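Local coordinates for protein thioredoxin Reductase (PDB 4F82) that probably reduces hydrogen peroxide and organic hydroperoxides to water and alcohols with thiols as the reductant, as a peroxiredoxin of the Prx5 subfamily, at residues N37-V41 / R42-A46; F120-L124 / G125-D129. One frame throughout, in Å; residues are numbered along the deposited sequence. Where two conformers were deposited one is given.

Interaction 1: residues N37-V41 / R42-A46; sequences NACSV and RDQVA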
loop_
_atom_site.group_PDB
_atom_site.type_symbol
_atom_site.label_atom_id
_atom_site.label_comp_id
_atom_site.label_asym_id
_atom_site.label_seq_id
_atom_site.Cartn_x
_atom_site.Cartn_y
_atom_site.Cartn_z
ATOM N N ASN A 37 4.689 10.315 10.938
ATOM C CA ASN A 37 5.838 11.087 11.384
ATOM C C ASN A 37 7.081 10.628 10.632
ATOM O O ASN A 37 7.413 9.445 10.652
ATOM C CB ASN A 37 6.043 10.900 12.880
ATOM C CG ASN A 37 5.061 11.689 13.711
ATOM O OD1 ASN A 37 5.429 12.648 14.391
ATOM N ND2 ASN A 37 3.807 11.285 13.672
ATOM N N ALA A 38 7.794 11.553 9.994
ATOM C CA ALA A 38 9.028 11.194 9.271
ATOM C C ALA A 38 10.154 10.986 10.272
ATOM O O ALA A 38 10.213 11.685 11.270
ATOM C CB ALA A 38 9.417 12.309 8.324
ATOM N N CYS A 39 11.058 10.047 10.005
ATOM C CA CYS A 39 12.225 9.921 10.857
ATOM C C CYS A 39 13.358 9.320 10.050
ATOM O O CYS A 39 13.125 8.618 9.076
ATOM C CB CYS A 39 11.917 9.040 12.056
ATOM S SG CYS A 39 11.355 7.442 11.483
ATOM N N SER A 40 14.577 9.633 10.479
ATOM C CA SER A 40 15.810 9.205 9.812
ATOM C C SER A 40 16.199 7.831 10.337
ATOM O O SER A 40 16.176 7.607 11.545
ATOM C CB SER A 40 16.936 10.220 10.082
ATOM O OG SER A 40 18.231 9.626 10.041
ATOM N N VAL A 41 16.552 6.909 9.443
ATOM C CA VAL A 41 16.982 5.575 9.880
ATOM C C VAL A 41 18.222 5.664 10.795
ATOM O O VAL A 41 18.267 5.056 11.875
ATOM C CB VAL A 41 17.278 4.669 8.671
ATOM C CG1 VAL A 41 17.956 3.350 9.102
ATOM C CG2 VAL A 41 15.969 4.343 7.940
ATOM N N ARG A 42 19.239 6.407 10.369
ATOM C CA ARG A 42 20.460 6.411 11.135
ATOM C C ARG A 42 20.208 7.131 12.451
ATOM O O ARG A 42 20.643 6.655 13.503
ATOM C CB ARG A 42 21.635 6.976 10.315
ATOM C CG ARG A 42 22.053 5.974 9.224
ATOM C CD ARG A 42 23.454 6.207 8.663
ATOM N NE ARG A 42 24.502 6.215 9.688
ATOM C CZ ARG A 42 25.105 5.126 10.172
ATOM N NH1 ARG A 42 24.750 3.903 9.756
ATOM N NH2 ARG A 42 26.065 5.253 11.083
ATOM N N ASP A 43 19.444 8.221 12.420
ATOM C CA ASP A 43 19.075 8.897 13.680
ATOM C C ASP A 43 18.331 8.026 14.713
ATOM O O ASP A 43 18.587 8.129 15.910
ATOM C CB ASP A 43 18.289 10.197 13.425
ATOM C CG ASP A 43 19.162 11.311 12.844
ATOM O OD1 ASP A 43 20.411 11.156 12.821
ATOM O OD2 ASP A 43 18.595 12.345 12.413
ATOM N N GLN A 44 17.426 7.180 14.242
ATOM C CA GLN A 44 16.615 6.311 15.095
ATOM C C GLN A 44 17.335 5.040 15.568
ATOM O O GLN A 44 16.876 4.423 16.524
ATOM C CB GLN A 44 15.332 5.860 14.358
ATOM C CG GLN A 44 14.353 6.982 14.071
ATOM C CD GLN A 44 13.663 7.450 15.329
ATOM O OE1 GLN A 44 13.247 6.633 16.168
ATOM N NE2 GLN A 44 13.556 8.766 15.486
ATOM N N VAL A 45 18.395 4.613 14.881
ATOM C CA VAL A 45 19.175 3.454 15.342
ATOM C C VAL A 45 20.382 3.896 16.140
ATOM O O VAL A 45 21.033 3.073 16.813
ATOM C CB VAL A 45 19.625 2.497 14.216
ATOM C CG1 VAL A 45 18.437 2.072 13.380
ATOM C CG2 VAL A 45 20.721 3.132 13.339
ATOM N N ALA A 46 20.685 5.192 16.113
ATOM C CA ALA A 46 21.846 5.651 16.881
ATOM C C ALA A 46 21.749 5.264 18.358
ATOM O O ALA A 46 20.748 5.566 19.029
ATOM C CB ALA A 46 22.049 7.156 16.744
HETATM O O HOH W 1 14.538 11.010 13.142
#
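Ser40 caps the short helix 41-45: in the conformer described, its OG accepts from Asp43 N at 3.0 Å, with a nearly straight N-H...O angle of 166°. The hydroxyl reaches this N-H because OG stands roughly opposite the backbone N (chi1 152°), on the carbonyl side where the first turn begins. Serine suits an N-cap, since one short side chain can satisfy an amide in the first turn, for which no helical carbonyl lies a turn earlier. Asp18 OD1 bonds to the same OG and also accepts from Arg42 N, so Asp18 steadies the capping hydroxyl and satisfies Arg42 N itself. The main chain then takes over, Gln44 N bonding to Ser40 O and Val45 N to Val41 O, each at 3.0 Å.

Gln44 folds back over the strand end. Bent at chi2 (-72°), it lays CG against Cys39 CB at 3.8 Å, while its amide is held at both ends: OE1 accepts from Arg111 NH1, and Ser40 N donates to a water that NE2 also reaches, weakly. Asp43 packs its CB against Ser40 CB at 3.6 Å. On the buried side, Val41 and Val45, one turn apart, bring their CG1 atoms to 4.5 Å, as befits branched apolar residues on an inner helix face.

The junction turns strand 35-40 into the helix. Strand 20-25 pairs antiparallel with the former, Leu16 packs on both valines, and Trp87 of strand 85-90 meets Gln44 and Val45.

Interaction 2: residues F120-L124 / G125-D129; sequences FTHAL and GLTQD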
loop_
_atom_site.group_PDB
_atom_site.type_symbol
_atom_site.label_atom_id
_atom_site.label_comp_id
_atom_site.label_asym_id
_atom_site.label_seq_id
_atom_site.Cartn_x
_atom_site.Cartn_y
_atom_site.Cartn_z
ATOM N N PHE A 120 14.530 3.199 1.471
ATOM C CA PHE A 120 15.398 2.416 2.360
ATOM C C PHE A 120 15.721 1.049 1.730
ATOM O O PHE A 120 16.869 0.582 1.736
ATOM C CB PHE A 120 14.678 2.208 3.701
ATOM C CG PHE A 120 15.542 1.587 4.795
ATOM C CD1 PHE A 120 16.867 2.002 5.006
ATOM C CD2 PHE A 120 14.993 0.650 5.662
ATOM C CE1 PHE A 120 17.637 1.429 6.029
ATOM C CE2 PHE A 120 15.755 0.099 6.712
ATOM C CZ PHE A 120 17.063 0.484 6.883
ATOM N N THR A 121 14.690 0.412 1.188
ATOM C CA THR A 121 14.808 -0.948 0.687
ATOM C C THR A 121 15.723 -0.924 -0.518
ATOM O O THR A 121 16.532 -1.846 -0.714
ATOM C CB THR A 121 13.428 -1.505 0.302
ATOM O OG1 THR A 121 12.572 -1.509 1.464
ATOM C CG2 THR A 121 13.553 -2.958 -0.216
ATOM N N HIS A 122 15.571 0.109 -1.356
ATOM C CA HIS A 122 16.516 0.327 -2.470
ATOM C C HIS A 122 17.929 0.556 -1.967
ATOM O O HIS A 122 18.882 0.018 -2.529
ATOM C CB HIS A 122 16.071 1.491 -3.369
ATOM C CG HIS A 122 15.215 1.072 -4.530
ATOM N ND1 HIS A 122 13.888 1.435 -4.653
ATOM C CD2 HIS A 122 15.510 0.339 -5.630
ATOM C CE1 HIS A 122 13.398 0.942 -5.783
ATOM N NE2 HIS A 122 14.359 0.266 -6.389
ATOM N N ALA A 123 18.086 1.343 -0.902
ATOM C CA ALA A 123 19.421 1.646 -0.413
ATOM C C ALA A 123 20.102 0.368 0.149
ATOM O O ALA A 123 21.333 0.255 0.121
ATOM C CB ALA A 123 19.363 2.754 0.623
ATOM N N LEU A 124 19.294 -0.563 0.656
ATOM C CA LEU A 124 19.734 -1.877 1.185
ATOM C C LEU A 124 19.986 -2.922 0.091
ATOM O O LEU A 124 20.570 -3.992 0.345
ATOM C CB LEU A 124 18.663 -2.447 2.124
ATOM C CG LEU A 124 18.379 -1.670 3.411
ATOM C CD1 LEU A 124 17.174 -2.325 4.140
ATOM C CD2 LEU A 124 19.635 -1.517 4.315
ATOM N N GLY A 125 19.504 -2.637 -1.112
ATOM C CA GLY A 125 19.663 -3.538 -2.244
ATOM C C GLY A 125 18.737 -4.722 -2.093
ATOM O O GLY A 125 19.033 -5.839 -2.577
ATOM N N LEU A 126 17.636 -4.494 -1.376
ATOM C CA LEU A 126 16.741 -5.587 -0.971
ATOM C C LEU A 126 15.349 -5.535 -1.620
ATOM O O LEU A 126 14.334 -6.045 -1.067
ATOM C CB LEU A 126 16.600 -5.592 0.544
ATOM C CG LEU A 126 17.843 -6.131 1.263
ATOM C CD1 LEU A 126 17.755 -5.912 2.777
ATOM C CD2 LEU A 126 17.973 -7.646 0.893
ATOM N N THR A 127 15.264 -4.922 -2.780
ATOM C CA THR A 127 13.957 -4.900 -3.475
ATOM C C THR A 127 13.697 -6.157 -4.309
ATOM O O THR A 127 14.641 -6.869 -4.673
ATOM C CB THR A 127 13.777 -3.654 -4.404
ATOM O OG1 THR A 127 14.712 -3.720 -5.483
ATOM C CG2 THR A 127 13.959 -2.334 -3.632
ATOM N N GLN A 128 12.418 -6.398 -4.641
ATOM C CA GLN A 128 12.047 -7.408 -5.654
ATOM C C GLN A 128 10.866 -6.873 -6.423
ATOM O O GLN A 128 10.180 -5.970 -5.954
ATOM C CB GLN A 128 11.688 -8.765 -5.018
ATOM C CG GLN A 128 10.695 -8.631 -3.857
ATOM C CD GLN A 128 10.142 -9.971 -3.360
ATOM O OE1 GLN A 128 10.105 -10.975 -4.101
ATOM N NE2 GLN A 128 9.689 -9.986 -2.105
ATOM N N ASP A 129 10.624 -7.438 -7.598
ATOM C CA ASP A 129 9.513 -6.985 -8.449
ATOM C C ASP A 129 8.337 -7.930 -8.266
ATOM O O ASP A 129 8.375 -9.083 -8.738
ATOM C CB ASP A 129 9.963 -7.001 -9.902
ATOM C CG ASP A 129 8.936 -6.402 -10.840
ATOM O OD1 ASP A 129 7.777 -6.155 -10.429
ATOM O OD2 ASP A 129 9.274 -6.190 -12.016
#
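Leu126 N gives its hydrogen to Thr121 O at 2.9 Å, a straight bond of 166° that closes the last turn of helix 119-124. Gly125 N lies 3.1 Å from His122 O, a more bent bond in which the donor stands well above the carbonyl plane. Together these features make a Schellman motif: Gly125 takes a positive phi of 74°, a conformation that favours glycine, and amides beyond the helix satisfy carbonyls of its final turn. The Thr121 hydroxyl is met elsewhere, by Asp115 OD2, while Asp115 OD1 accepts from Phe120 N; one carboxylate thus serves two groups near the helix start. His122 ND1 has a weak bond to Ala118 O. Backbone bonds join Leu124 with Ile10, Leu126 with Leu140 and Gln128 with Arg138, and Gln128 NE2 donates to Ser139 O.

Thr127 fits against this end with its methyl. CG2 sits over one face of the His122 imidazole, 3.6 Å from the centroid and 8° off the normal, a CH-pi contact. The same methyl meets Thr121 CG2 at 3.5 Å; with OG1 between the backbone N and the carbonyl carbon, CG2 swings anti to the carbonyl carbon and over the ring. On the buried side Leu126 CD1 touches Leu124 CB at 3.6 Å, two leucines well suited to the interior.

Beyond the turn, strand 127-129 pairs antiparallel with strand 137-147, whose Ser139 and Tyr142 touch Thr121 and Leu124 respectively.

Interaction 1 is the N-terminal start of one short helix and interaction 2 the C-terminal end of another, closed by a Schellman motif: residues 37-46 pass from strand into helix, residues 120-129 from helix into strand. Their centres lie about 18 Å apart, yet they touch directly, Val41 CG1 packing on Phe120 CE1 at 3.6 Å. Phe120 also meets Ala19, whose backbone bonds to Val41, so the same loop borders both. Both contacts reach the mixed sheet of the thioredoxin-like fold. Neither lies at the predicted peroxidatic Cys63, which belongs to helix 61-80; both lie away from it.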